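Local atomic coordinates of activated BY transcription factor SSRB (Salmonella enterica, PDB entry 2WNW), a protein that belongs to glycosyl hydrolase family 30, whose members combine a TIM barrel with a beta-sandwich domain. Residues 14-19 and 370-375; 72-75 and 79-82; 85-90 and 193-198; 267-272 and 310-315; 319-324 and 396-401. All blocks are in the same frame, centred on the assembly; numbering follows the deposited sequence.

Interaction 1: 14-19 and 370-375; sequences QFLVER and IGHFCR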
# COMPACT_ATOMS: atom_id res chain seq x y z
N GLN A 14 -11.78 -26.89 3.47
CA GLN A 14 -11.27 -27.31 2.16
C GLN A 14 -9.99 -26.52 1.90
O GLN A 14 -10.03 -25.30 1.76
CB GLN A 14 -12.27 -27.01 1.06
CG GLN A 14 -13.00 -28.22 0.52
CD GLN A 14 -13.84 -28.90 1.58
OE1 GLN A 14 -14.81 -28.33 2.08
NE2 GLN A 14 -13.47 -30.13 1.93
N PHE A 15 -8.86 -27.22 1.81
CA PHE A 15 -7.59 -26.54 1.59
C PHE A 15 -6.80 -27.01 0.38
O PHE A 15 -6.74 -28.21 0.08
CB PHE A 15 -6.70 -26.69 2.83
CG PHE A 15 -7.23 -26.00 4.04
CD1 PHE A 15 -7.12 -24.61 4.18
CD2 PHE A 15 -7.85 -26.72 5.06
CE1 PHE A 15 -7.61 -23.97 5.31
CE2 PHE A 15 -8.34 -26.09 6.20
CZ PHE A 15 -8.22 -24.71 6.32
N LEU A 16 -6.19 -26.05 -0.31
CA LEU A 16 -5.36 -26.31 -1.47
C LEU A 16 -5.97 -27.27 -2.49
O LEU A 16 -5.35 -28.26 -2.88
CB LEU A 16 -4.00 -26.84 -1.01
CG LEU A 16 -3.23 -25.94 -0.03
CD1 LEU A 16 -2.01 -26.69 0.50
CD2 LEU A 16 -2.81 -24.65 -0.72
N VAL A 17 -7.19 -26.97 -2.92
CA VAL A 17 -7.88 -27.80 -3.90
C VAL A 17 -7.49 -27.29 -5.29
O VAL A 17 -7.75 -26.14 -5.63
CB VAL A 17 -9.40 -27.72 -3.73
CG1 VAL A 17 -10.10 -28.59 -4.76
CG2 VAL A 17 -9.78 -28.14 -2.31
N GLU A 18 -6.87 -28.15 -6.09
CA GLU A 18 -6.44 -27.75 -7.43
C GLU A 18 -7.34 -28.22 -8.56
O GLU A 18 -7.94 -29.30 -8.50
CB GLU A 18 -5.02 -28.23 -7.70
CG GLU A 18 -4.46 -27.70 -9.02
CD GLU A 18 -3.07 -28.22 -9.35
OE1 GLU A 18 -2.20 -28.21 -8.45
OE2 GLU A 18 -2.85 -28.63 -10.51
N ARG A 19 -7.42 -27.41 -9.61
CA ARG A 19 -8.20 -27.75 -10.79
C ARG A 19 -7.70 -26.92 -11.97
O ARG A 19 -7.20 -25.81 -11.79
CB ARG A 19 -9.69 -27.49 -10.54
CG ARG A 19 -10.13 -26.05 -10.56
CD ARG A 19 -11.59 -25.96 -10.14
NE ARG A 19 -12.17 -24.65 -10.40
CZ ARG A 19 -12.49 -24.20 -11.61
NH1 ARG A 19 -12.28 -24.95 -12.68
NH2 ARG A 19 -13.03 -22.99 -11.75
N ILE A 370 0.46 -20.63 4.55
CA ILE A 370 1.83 -20.47 4.07
C ILE A 370 1.95 -21.20 2.74
O ILE A 370 2.62 -20.73 1.82
CB ILE A 370 2.84 -21.07 5.08
CG1 ILE A 370 2.80 -20.28 6.39
CG2 ILE A 370 4.24 -21.06 4.49
CD1 ILE A 370 3.62 -20.90 7.50
N GLY A 371 1.27 -22.33 2.64
CA GLY A 371 1.30 -23.13 1.43
C GLY A 371 0.86 -22.44 0.15
O GLY A 371 1.38 -22.74 -0.93
N HIS A 372 -0.09 -21.51 0.25
CA HIS A 372 -0.54 -20.80 -0.94
C HIS A 372 0.62 -20.05 -1.59
O HIS A 372 0.56 -19.70 -2.77
CB HIS A 372 -1.69 -19.84 -0.59
CG HIS A 372 -3.04 -20.47 -0.68
ND1 HIS A 372 -3.71 -20.63 -1.87
CD2 HIS A 372 -3.81 -21.06 0.27
CE1 HIS A 372 -4.83 -21.30 -1.66
NE2 HIS A 372 -4.92 -21.57 -0.37
N PHE A 373 1.67 -19.82 -0.80
CA PHE A 373 2.88 -19.15 -1.28
C PHE A 373 4.03 -20.12 -1.59
O PHE A 373 4.45 -20.29 -2.74
CB PHE A 373 3.43 -18.16 -0.25
CG PHE A 373 2.70 -16.85 -0.20
CD1 PHE A 373 1.56 -16.70 0.58
CD2 PHE A 373 3.20 -15.74 -0.89
CE1 PHE A 373 0.92 -15.46 0.67
CE2 PHE A 373 2.56 -14.50 -0.81
CZ PHE A 373 1.42 -14.36 -0.02
N CYS A 374 4.54 -20.74 -0.53
CA CYS A 374 5.71 -21.62 -0.62
C CYS A 374 5.67 -22.82 -1.56
O CYS A 374 6.71 -23.24 -2.06
CB CYS A 374 6.12 -22.09 0.78
SG CYS A 374 5.05 -23.33 1.52
N ARG A 375 4.49 -23.37 -1.80
CA ARG A 375 4.39 -24.53 -2.69
C ARG A 375 4.55 -24.16 -4.16
O ARG A 375 4.85 -25.02 -4.99
CB ARG A 375 3.03 -25.23 -2.49
CG ARG A 375 2.79 -25.74 -1.08
CD ARG A 375 1.34 -26.18 -0.88
NE ARG A 375 1.06 -27.48 -1.48
CZ ARG A 375 1.40 -28.65 -0.94
NH1 ARG A 375 2.04 -28.69 0.22
NH2 ARG A 375 1.08 -29.78 -1.55

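Interaction 2: 72-75 and 79-82; sequences LSLY and QEHN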
# COMPACT_ATOMS: atom_id res chain seq x y z
N LEU A 72 8.92 -34.51 7.52
CA LEU A 72 9.93 -33.94 6.63
C LEU A 72 9.46 -33.77 5.19
O LEU A 72 9.81 -32.79 4.53
CB LEU A 72 11.21 -34.78 6.67
CG LEU A 72 11.96 -34.79 8.00
CD1 LEU A 72 13.15 -35.72 7.91
CD2 LEU A 72 12.41 -33.37 8.35
N SER A 73 8.68 -34.72 4.68
CA SER A 73 8.19 -34.63 3.31
C SER A 73 7.20 -33.47 3.16
O SER A 73 7.22 -32.75 2.16
CB SER A 73 7.49 -35.93 2.90
OG SER A 73 8.39 -37.03 2.94
N LEU A 74 6.34 -33.32 4.16
CA LEU A 74 5.33 -32.26 4.15
C LEU A 74 5.95 -30.87 4.03
O LEU A 74 5.43 -30.01 3.33
CB LEU A 74 4.51 -32.34 5.44
CG LEU A 74 3.06 -32.82 5.43
CD1 LEU A 74 2.70 -33.51 4.12
CD2 LEU A 74 2.86 -33.74 6.61
N TYR A 75 7.06 -30.67 4.73
CA TYR A 75 7.73 -29.38 4.74
C TYR A 75 8.83 -29.20 3.71
O TYR A 75 8.94 -28.13 3.10
CB TYR A 75 8.32 -29.14 6.13
CG TYR A 75 7.47 -28.34 7.09
CD1 TYR A 75 7.44 -28.67 8.44
CD2 TYR A 75 6.78 -27.21 6.66
CE1 TYR A 75 6.75 -27.88 9.36
CE2 TYR A 75 6.08 -26.41 7.58
CZ TYR A 75 6.07 -26.75 8.92
OH TYR A 75 5.43 -25.96 9.85
N GLN A 79 7.61 -31.61 -3.81
CA GLN A 79 6.23 -31.80 -4.22
C GLN A 79 5.25 -31.34 -3.15
O GLN A 79 4.03 -31.38 -3.35
CB GLN A 79 5.97 -33.27 -4.57
CG GLN A 79 6.68 -33.72 -5.84
CD GLN A 79 8.18 -33.83 -5.66
OE1 GLN A 79 8.95 -33.57 -6.59
NE2 GLN A 79 8.61 -34.23 -4.46
N GLU A 80 5.77 -30.90 -2.01
CA GLU A 80 4.93 -30.41 -0.93
C GLU A 80 5.28 -28.94 -0.67
O GLU A 80 5.35 -28.16 -1.60
CB GLU A 80 5.13 -31.25 0.34
CG GLU A 80 4.56 -32.67 0.22
CD GLU A 80 3.04 -32.70 0.20
OE1 GLU A 80 2.48 -33.80 -0.02
OE2 GLU A 80 2.40 -31.65 0.39
N HIS A 81 5.51 -28.57 0.59
CA HIS A 81 5.81 -27.18 0.88
C HIS A 81 7.11 -26.66 0.31
O HIS A 81 7.29 -25.45 0.19
CB HIS A 81 5.73 -26.90 2.38
CG HIS A 81 4.37 -26.47 2.83
ND1 HIS A 81 4.16 -25.68 3.94
CD2 HIS A 81 3.14 -26.71 2.30
CE1 HIS A 81 2.86 -25.45 4.07
NE2 HIS A 81 2.23 -26.07 3.09
N ASN A 82 8.02 -27.57 -0.03
CA ASN A 82 9.29 -27.17 -0.64
C ASN A 82 9.99 -26.01 0.07
O ASN A 82 10.44 -25.07 -0.59
CB ASN A 82 9.04 -26.81 -2.11
CG ASN A 82 10.32 -26.49 -2.86
OD1 ASN A 82 11.25 -27.30 -2.89
ND2 ASN A 82 10.37 -25.32 -3.49

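Interaction 3: 85-90 and 193-198; sequences LARMPI and VQNEPV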
# COMPACT_ATOMS: atom_id res chain seq x y z
N LEU A 85 14.05 -21.86 2.85
CA LEU A 85 14.73 -21.02 3.83
C LEU A 85 14.52 -21.59 5.23
O LEU A 85 13.62 -22.40 5.45
CB LEU A 85 14.18 -19.59 3.82
CG LEU A 85 14.26 -18.71 2.58
CD1 LEU A 85 13.64 -17.35 2.90
CD2 LEU A 85 15.71 -18.54 2.15
N ALA A 86 15.33 -21.14 6.17
CA ALA A 86 15.20 -21.56 7.56
C ALA A 86 16.01 -20.63 8.45
O ALA A 86 16.96 -19.99 8.00
CB ALA A 86 15.67 -23.00 7.73
N ARG A 87 15.62 -20.56 9.71
CA ARG A 87 16.33 -19.76 10.69
C ARG A 87 16.52 -20.66 11.90
O ARG A 87 15.67 -21.50 12.19
CB ARG A 87 15.52 -18.51 11.07
CG ARG A 87 16.18 -17.60 12.11
CD ARG A 87 15.65 -16.17 11.98
NE ARG A 87 16.14 -15.24 13.01
CZ ARG A 87 15.48 -14.95 14.13
NH1 ARG A 87 14.31 -15.51 14.40
NH2 ARG A 87 15.99 -14.07 14.99
N MET A 88 17.66 -20.52 12.57
CA MET A 88 17.96 -21.33 13.74
C MET A 88 18.75 -20.49 14.73
O MET A 88 19.41 -19.52 14.36
CB MET A 88 18.75 -22.57 13.33
CG MET A 88 19.95 -22.29 12.45
SD MET A 88 20.44 -23.78 11.57
CE MET A 88 21.94 -23.22 10.75
N PRO A 89 18.68 -20.85 16.02
CA PRO A 89 19.38 -20.11 17.07
C PRO A 89 20.82 -20.52 17.35
O PRO A 89 21.17 -21.70 17.30
CB PRO A 89 18.49 -20.34 18.28
CG PRO A 89 18.09 -21.77 18.10
CD PRO A 89 17.75 -21.83 16.61
N ILE A 90 21.65 -19.51 17.64
CA ILE A 90 23.04 -19.71 18.02
C ILE A 90 22.92 -19.64 19.54
O ILE A 90 22.73 -18.56 20.11
CB ILE A 90 23.93 -18.56 17.47
CG1 ILE A 90 23.91 -18.58 15.94
CG2 ILE A 90 25.36 -18.70 18.00
CD1 ILE A 90 24.70 -17.45 15.28
N VAL A 193 22.85 -10.17 13.68
CA VAL A 193 23.73 -9.90 14.82
C VAL A 193 23.10 -10.31 16.14
O VAL A 193 23.76 -10.90 16.99
CB VAL A 193 24.09 -8.40 14.90
CG1 VAL A 193 24.76 -8.10 16.24
CG2 VAL A 193 25.03 -8.04 13.76
N GLN A 194 21.82 -10.01 16.29
CA GLN A 194 21.11 -10.31 17.52
C GLN A 194 19.60 -10.25 17.31
O GLN A 194 19.09 -9.36 16.63
CB GLN A 194 21.51 -9.29 18.60
CG GLN A 194 20.63 -9.25 19.83
CD GLN A 194 20.78 -10.49 20.70
OE1 GLN A 194 21.89 -10.98 20.90
NE2 GLN A 194 19.67 -10.97 21.24
N ASN A 195 18.90 -11.20 17.91
CA ASN A 195 17.45 -11.24 17.82
C ASN A 195 16.91 -10.12 18.71
O ASN A 195 17.29 -10.02 19.89
CB ASN A 195 16.93 -12.59 18.34
CG ASN A 195 15.41 -12.66 18.39
OD1 ASN A 195 14.74 -12.64 17.36
ND2 ASN A 195 14.87 -12.72 19.60
N GLU A 196 16.07 -9.25 18.15
CA GLU A 196 15.46 -8.15 18.90
C GLU A 196 16.44 -7.43 19.83
O GLU A 196 16.26 -7.42 21.05
CB GLU A 196 14.29 -8.70 19.72
CG GLU A 196 13.23 -9.42 18.90
CD GLU A 196 12.04 -9.85 19.73
OE1 GLU A 196 11.52 -9.03 20.51
OE2 GLU A 196 11.60 -11.01 19.59
N PRO A 197 17.47 -6.78 19.26
CA PRO A 197 18.51 -6.05 19.99
C PRO A 197 18.07 -4.90 20.90
O PRO A 197 18.89 -4.37 21.65
CB PRO A 197 19.44 -5.57 18.88
CG PRO A 197 18.50 -5.38 17.71
CD PRO A 197 17.64 -6.61 17.80
N VAL A 198 16.81 -4.51 20.84
CA VAL A 198 16.34 -3.42 21.69
C VAL A 198 15.31 -3.90 22.70
O VAL A 198 14.72 -3.09 23.42
CB VAL A 198 15.70 -2.27 20.85
CG1 VAL A 198 16.72 -1.72 19.87
CG2 VAL A 198 14.47 -2.78 20.12

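Interaction 4: 267-272 and 310-315; sequences FHWYTG and WHTYLH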
# COMPACT_ATOMS: atom_id res chain seq x y z
N PHE A 267 13.06 -8.49 9.88
CA PHE A 267 12.00 -7.94 10.72
C PHE A 267 10.95 -8.97 11.10
O PHE A 267 10.83 -10.02 10.46
CB PHE A 267 11.34 -6.73 10.04
CG PHE A 267 10.81 -7.02 8.66
CD1 PHE A 267 11.57 -6.73 7.54
CD2 PHE A 267 9.55 -7.58 8.49
CE1 PHE A 267 11.09 -6.99 6.25
CE2 PHE A 267 9.05 -7.85 7.21
CZ PHE A 267 9.82 -7.55 6.09
N HIS A 268 10.21 -8.66 12.16
CA HIS A 268 9.16 -9.53 12.68
C HIS A 268 7.82 -8.80 12.56
O HIS A 268 7.78 -7.65 12.12
CB HIS A 268 9.45 -9.86 14.15
CG HIS A 268 10.82 -10.43 14.39
ND1 HIS A 268 11.34 -10.62 15.66
CD2 HIS A 268 11.78 -10.85 13.53
CE1 HIS A 268 12.56 -11.13 15.56
NE2 HIS A 268 12.85 -11.28 14.28
N TRP A 269 6.74 -9.46 12.97
CA TRP A 269 5.41 -8.86 12.84
C TRP A 269 4.66 -8.59 14.14
O TRP A 269 3.48 -8.26 14.11
CB TRP A 269 4.52 -9.74 11.95
CG TRP A 269 4.05 -11.05 12.58
CD1 TRP A 269 3.92 -11.33 13.91
CD2 TRP A 269 3.56 -12.20 11.88
NE1 TRP A 269 3.38 -12.58 14.08
CE2 TRP A 269 3.14 -13.14 12.85
CE3 TRP A 269 3.43 -12.53 10.52
CZ2 TRP A 269 2.60 -14.39 12.51
CZ3 TRP A 269 2.88 -13.78 10.18
CH2 TRP A 269 2.48 -14.69 11.18
N TYR A 270 5.34 -8.71 15.27
CA TYR A 270 4.67 -8.58 16.55
C TYR A 270 4.00 -7.25 16.93
O TYR A 270 3.26 -7.22 17.92
CB TYR A 270 5.61 -9.05 17.67
CG TYR A 270 6.07 -10.49 17.44
CD1 TYR A 270 7.41 -10.77 17.17
CD2 TYR A 270 5.17 -11.55 17.47
CE1 TYR A 270 7.83 -12.08 16.93
CE2 TYR A 270 5.58 -12.86 17.23
CZ TYR A 270 6.91 -13.12 16.96
OH TYR A 270 7.32 -14.41 16.72
N THR A 271 4.24 -6.18 16.18
CA THR A 271 3.58 -4.91 16.48
C THR A 271 2.61 -4.48 15.38
O THR A 271 2.15 -3.34 15.34
CB THR A 271 4.59 -3.77 16.73
OG1 THR A 271 5.42 -3.59 15.58
CG2 THR A 271 5.45 -4.08 17.96
N GLY A 272 2.29 -5.40 14.47
CA GLY A 272 1.35 -5.06 13.42
C GLY A 272 1.92 -4.94 12.02
O GLY A 272 3.08 -5.28 11.76
N TRP A 310 -5.17 -17.89 10.41
CA TRP A 310 -5.14 -17.98 8.95
C TRP A 310 -4.99 -16.55 8.42
O TRP A 310 -4.12 -16.28 7.59
CB TRP A 310 -6.46 -18.62 8.49
CG TRP A 310 -6.85 -18.49 7.04
CD1 TRP A 310 -7.73 -17.59 6.51
CD2 TRP A 310 -6.47 -19.36 5.97
NE1 TRP A 310 -7.94 -17.85 5.18
CE2 TRP A 310 -7.18 -18.93 4.82
CE3 TRP A 310 -5.61 -20.46 5.86
CZ2 TRP A 310 -7.05 -19.57 3.58
CZ3 TRP A 310 -5.48 -21.09 4.62
CH2 TRP A 310 -6.20 -20.65 3.50
N HIS A 311 -5.82 -15.65 8.93
CA HIS A 311 -5.76 -14.25 8.52
C HIS A 311 -4.42 -13.60 8.84
O HIS A 311 -3.85 -12.92 8.00
CB HIS A 311 -6.85 -13.44 9.22
CG HIS A 311 -6.70 -11.96 9.03
ND1 HIS A 311 -7.03 -11.32 7.86
CD2 HIS A 311 -6.19 -11.01 9.85
CE1 HIS A 311 -6.72 -10.04 7.95
NE2 HIS A 311 -6.21 -9.82 9.15
N THR A 312 -3.94 -13.78 10.06
CA THR A 312 -2.67 -13.17 10.46
C THR A 312 -1.53 -13.52 9.51
O THR A 312 -0.80 -12.63 9.07
CB THR A 312 -2.30 -13.57 11.90
OG1 THR A 312 -3.29 -13.04 12.80
CG2 THR A 312 -0.93 -13.02 12.29
N TYR A 313 -1.38 -14.79 9.18
CA TYR A 313 -0.31 -15.21 8.28
C TYR A 313 -0.48 -14.66 6.87
O TYR A 313 0.45 -14.06 6.32
CB TYR A 313 -0.22 -16.74 8.21
CG TYR A 313 0.68 -17.35 9.28
CD1 TYR A 313 0.21 -17.59 10.57
CD2 TYR A 313 2.01 -17.66 8.99
CE1 TYR A 313 1.05 -18.11 11.56
CE2 TYR A 313 2.86 -18.18 9.97
CZ TYR A 313 2.37 -18.40 11.25
OH TYR A 313 3.22 -18.91 12.20
N LEU A 314 -1.65 -14.86 6.28
CA LEU A 314 -1.89 -14.39 4.91
C LEU A 314 -1.82 -12.87 4.78
O LEU A 314 -1.20 -12.36 3.85
CB LEU A 314 -3.25 -14.89 4.41
CG LEU A 314 -3.33 -16.38 4.09
CD1 LEU A 314 -4.77 -16.77 3.80
CD2 LEU A 314 -2.43 -16.71 2.90
N HIS A 315 -2.44 -12.16 5.72
CA HIS A 315 -2.44 -10.70 5.68
C HIS A 315 -1.04 -10.12 5.76
O HIS A 315 -0.69 -9.22 5.00
CB HIS A 315 -3.30 -10.15 6.83
CG HIS A 315 -3.34 -8.66 6.89
ND1 HIS A 315 -4.04 -7.90 5.98
CD2 HIS A 315 -2.77 -7.78 7.75
CE1 HIS A 315 -3.88 -6.62 6.27
NE2 HIS A 315 -3.12 -6.52 7.34

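Interaction 5: 319-324 and 396-401; sequences GNFKSG and VGFVNP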
# COMPACT_ATOMS: atom_id res chain seq x y z
N GLY A 319 0.99 -8.36 2.47
CA GLY A 319 1.43 -6.99 2.64
C GLY A 319 2.94 -6.82 2.54
O GLY A 319 3.43 -5.88 1.91
N ASN A 320 3.68 -7.72 3.18
CA ASN A 320 5.14 -7.66 3.15
C ASN A 320 5.67 -7.73 1.73
O ASN A 320 6.45 -6.88 1.30
CB ASN A 320 5.74 -8.80 3.98
CG ASN A 320 5.59 -8.59 5.47
OD1 ASN A 320 5.90 -9.47 6.28
ND2 ASN A 320 5.13 -7.41 5.86
N PHE A 321 5.24 -8.75 0.99
CA PHE A 321 5.73 -8.90 -0.38
C PHE A 321 5.29 -7.78 -1.31
O PHE A 321 6.05 -7.37 -2.19
CB PHE A 321 5.33 -10.28 -0.92
CG PHE A 321 6.14 -11.40 -0.32
CD1 PHE A 321 7.51 -11.47 -0.54
CD2 PHE A 321 5.54 -12.36 0.49
CE1 PHE A 321 8.28 -12.48 0.04
CE2 PHE A 321 6.30 -13.37 1.08
CZ PHE A 321 7.67 -13.44 0.85
N LYS A 322 4.08 -7.25 -1.13
CA LYS A 322 3.64 -6.15 -1.97
C LYS A 322 4.48 -4.91 -1.65
O LYS A 322 4.64 -4.03 -2.49
CB LYS A 322 2.16 -5.82 -1.71
CG LYS A 322 1.19 -6.83 -2.27
CD LYS A 322 0.22 -6.18 -3.25
CE LYS A 322 0.93 -5.59 -4.45
NZ LYS A 322 -0.02 -4.92 -5.40
N SER A 323 5.02 -4.87 -0.44
CA SER A 323 5.81 -3.72 0.00
C SER A 323 7.32 -3.79 -0.18
O SER A 323 8.02 -2.85 0.18
CB SER A 323 5.49 -3.43 1.47
OG SER A 323 4.09 -3.22 1.62
N GLY A 324 7.84 -4.90 -0.72
CA GLY A 324 9.27 -4.99 -0.96
C GLY A 324 10.05 -6.07 -0.22
O GLY A 324 11.28 -6.10 -0.30
N VAL A 396 -1.08 -10.47 -4.24
CA VAL A 396 0.31 -10.21 -4.60
C VAL A 396 0.72 -11.28 -5.60
O VAL A 396 0.36 -12.44 -5.47
CB VAL A 396 1.25 -10.24 -3.36
CG1 VAL A 396 1.27 -11.62 -2.73
CG2 VAL A 396 2.66 -9.81 -3.77
N GLY A 397 1.46 -10.87 -6.63
CA GLY A 397 1.88 -11.81 -7.65
C GLY A 397 3.38 -11.89 -7.81
O GLY A 397 4.10 -10.97 -7.43
N PHE A 398 3.84 -12.99 -8.38
CA PHE A 398 5.26 -13.23 -8.60
C PHE A 398 5.47 -13.84 -9.99
O PHE A 398 4.54 -14.35 -10.60
CB PHE A 398 5.80 -14.26 -7.60
CG PHE A 398 5.50 -13.95 -6.16
CD1 PHE A 398 6.47 -13.39 -5.35
CD2 PHE A 398 4.27 -14.29 -5.60
CE1 PHE A 398 6.23 -13.18 -3.99
CE2 PHE A 398 4.02 -14.08 -4.25
CZ PHE A 398 5.00 -13.52 -3.44
N VAL A 399 6.70 -13.77 -10.46
CA VAL A 399 7.07 -14.38 -11.73
C VAL A 399 8.29 -15.22 -11.38
O VAL A 399 9.34 -14.68 -11.02
CB VAL A 399 7.46 -13.36 -12.81
CG1 VAL A 399 7.87 -14.10 -14.08
CG2 VAL A 399 6.30 -12.42 -13.11
N ASN A 400 8.15 -16.54 -11.46
CA ASN A 400 9.26 -17.43 -11.15
C ASN A 400 10.36 -17.28 -12.18
O ASN A 400 10.14 -16.76 -13.27
CB ASN A 400 8.79 -18.88 -11.07
CG ASN A 400 8.07 -19.19 -9.77
OD1 ASN A 400 8.46 -18.71 -8.71
ND2 ASN A 400 7.02 -20.01 -9.85
N PRO A 401 11.57 -17.74 -11.84
CA PRO A 401 12.70 -17.65 -12.77
C PRO A 401 12.41 -18.21 -14.15
O PRO A 401 12.89 -17.69 -15.15
CB PRO A 401 13.80 -18.42 -12.04
CG PRO A 401 13.51 -18.11 -10.60
CD PRO A 401 12.01 -18.28 -10.54

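Interaction 1: 14-19 and 370-375
The corner between strands 14-15 and 17-25, on the sandwich side of the molecule, meets the last turn of helix 365-374 through one leucine. Leu16 sits at the bend with left-handed backbone angles, and its two methyl branches go to different partners. CD2 lies over a face of the His372 imidazole, 3.9 Å from the ring centroid and 15° off the ring normal, a CH-pi contact shifted toward the NE2 rim. Leu16 CD2 and His372 NE2 are 3.7 Å apart. The other branch, CD1, rests on Arg375 where the methylene runs into the guanidinium, 3.7 Å from Arg375 CD and over one face of the planar group. A bend at chi3 (77°) turns the arginine chain across the leucine. The contact therefore joins a corner of the sandwich strands to the helix that follows the eight-stranded barrel, segments more than 350 residues apart in sequence. Polar anchors hold both platforms in place: the two imidazole nitrogens of His372 are hydrogen-bonded to Ser8 and Thr439, residues of sandwich strands, which should fix the ring's rotation, while Arg375 forms a salt bridge with Glu80. Ser8 OG also meets the backbone N of Leu16, tying the corner and the imidazole to one hydroxyl.

Interaction 2: 72-75 and 79-82
This is a short-range contact in which the loop after helix 65-76 folds back over the C-terminal turn of that helix, where Leu74 and Tyr75 meet Glu80 and His81. It lies on the way to strand 85-90, in a helix-to-strand connection of the TIM barrel. One backbone hydrogen bond secures it: His81 N donates to Leu74 O over 3.1 Å at an N-H...O angle of 159°, reaching the carbonyl from a direction tilted 34° out of its plane. Beside this bond Glu80 CB is packed against the helix end, 3.2 Å from Ser73 O. The Glu80 side chain then bends at chi2 (-70°) and runs alongside Leu74 with the two chains heading in a common direction, Leu74 CD1 being 4.0 Å from Glu80 CD. Tyr75 and His81 form a second side-by-side pair; Trp367 stacks on the His81 ring, and Tyr75 OH is hydrogen-bonded to Leu333 O. The loop thus supplies an amide to a carbonyl in the last turn of the helix. Glu80 brings a carboxylate close to the negative end of the helix dipole, which would probably be unfavourable on its own and is likely to be offset by its salt bridge to Arg375.

Interaction 3: 85-90 and 193-198
Arg87 and Asn195 meet inside the TIM barrel, the first on its second strand, 85-90, and the second in the loop after its fourth, 190-192. There Asn195, Glu196 and Pro197 spell the Asn-Glu-Pro sequence found after the fourth strand in many clan GH-A barrels. The tight part is a single buried hydrogen bond: Arg87 NH2 donates to Asn195 OD1 over 3.0 Å. The oxygen lies at the guanidinium edge, only 10° out of that plane, whereas the donor is tilted 32° from the amide carbonyl plane. With its CG anti to the backbone N (chi1 180°) and a chain extended to NE, Arg87 sends its guanidinium straight across to the loop. Asp239 and Glu294 form salt bridges with this group and Ser142 a hydrogen bond, so the arginine is gripped from several sides. Beyond Asn195 the contact is looser: a glycerol lies about 3 Å from the asparagine side chain and is hydrogen-bonded to Glu196 OE2, which may mark a pocket, although the glycerol probably comes from the crystallisation liquor. Within the loop, the side chain of Gln194 turns back to its neighbour's backbone, Gln194 NE2 donating to Asn195 O at 2.9 Å.

Interaction 4: 267-272 and 310-315
Trp269, 9.5 Å from Thr312 between CA atoms, opens a type I beta turn that runs to Gly272 and is closed by the bond from Gly272 N to Trp269 O. From this turn the indole reaches across to helix 305-322. Its CG sits between the backbone N and the carbonyl carbon (chi1 72°), an orientation that directs the six-membered ring at Tyr313 in a T-shaped pair. Trp269 CH2 stands over the centre of the phenol, 3.7 Å from Tyr313 CE2 and equally near the other ring atoms, and the planes are 83° apart. Thr312 approaches the same indole differently: its CG2, anti to the backbone N, lies over the face, 4.0 Å from the centroid of the Trp269 six-membered ring. Thr312 OG1 instead turns back to Arg308 O in its own helix. Two outer bonds hold the rings, Trp269 NE1 to Cys296 O and Tyr313 OH to Asp330 OD1. The tryptophan thus lies between the end of the sixth barrel strand, 264-268, and helix 305-322; Phe292 of strand 289-294 meets its ring, and Tyr313 touches Ser366 and Ile370 of helix 365-374.

Interaction 5: 319-324 and 396-401
Phe321 and Lys322, at the C-terminal end of helix 305-322 of the TIM barrel, pack against Val396 and Phe398 of sandwich strand 393-399, so this buried contact lies at the junction of the two domains. The aromatic part is an edge-to-face pair: the rim of Phe398 points at a face of Phe321, with ring centroids 5.5 Å apart and planes at 72°. The leading atom is Phe398 CZ, 3.9 Å from Phe321 CG. Aliphatic contacts flank it. Val396 CG2, anti to its backbone N, fits between two helix residues, 3.9 Å from Phe321 CB and 3.6 Å from Lys322 CG. The lysine methylenes and the valine run antiparallel alongside one another, leaving the charged end of the chain to run beyond the apolar patch. There Lys322 NZ is salt-bridged to Glu395 and hydrogen-bonded to Ser276 of the second subunit, which links this domain junction to the dimer. Phe48 and Ile45 also touch Phe321, placing it against the start of the barrel. Polar bonds within the helix segment finish its end. Gly324, with positive phi, leaves the helix in a Schellman motif, and just before it Ser323 OG donates a 2.8 Å hydrogen bond to Gly319 O.

How the interactions relate
Interactions 1 and 5 both join the barrel to the same sandwich sheet; their centres are about 17 Å apart and their segments alternate along the chain. Phe373 bridges them, touching Phe321, Val396 and Phe398. Interactions 2, 3 and 4 lie in the barrel part and follow one another in sequence. Interaction 2 joins interaction 1 through Arg375, which meets both Glu80 and His81. Interactions 3 and 4 reach the same parallel sheet, where His268 packs on Asn195 and Glu196. Helix 305-322 serves interactions 4 and 5, about 16 Å apart between centres. Helices 305-322 and 365-374 thus both carry contacts between the barrel part and the sandwich.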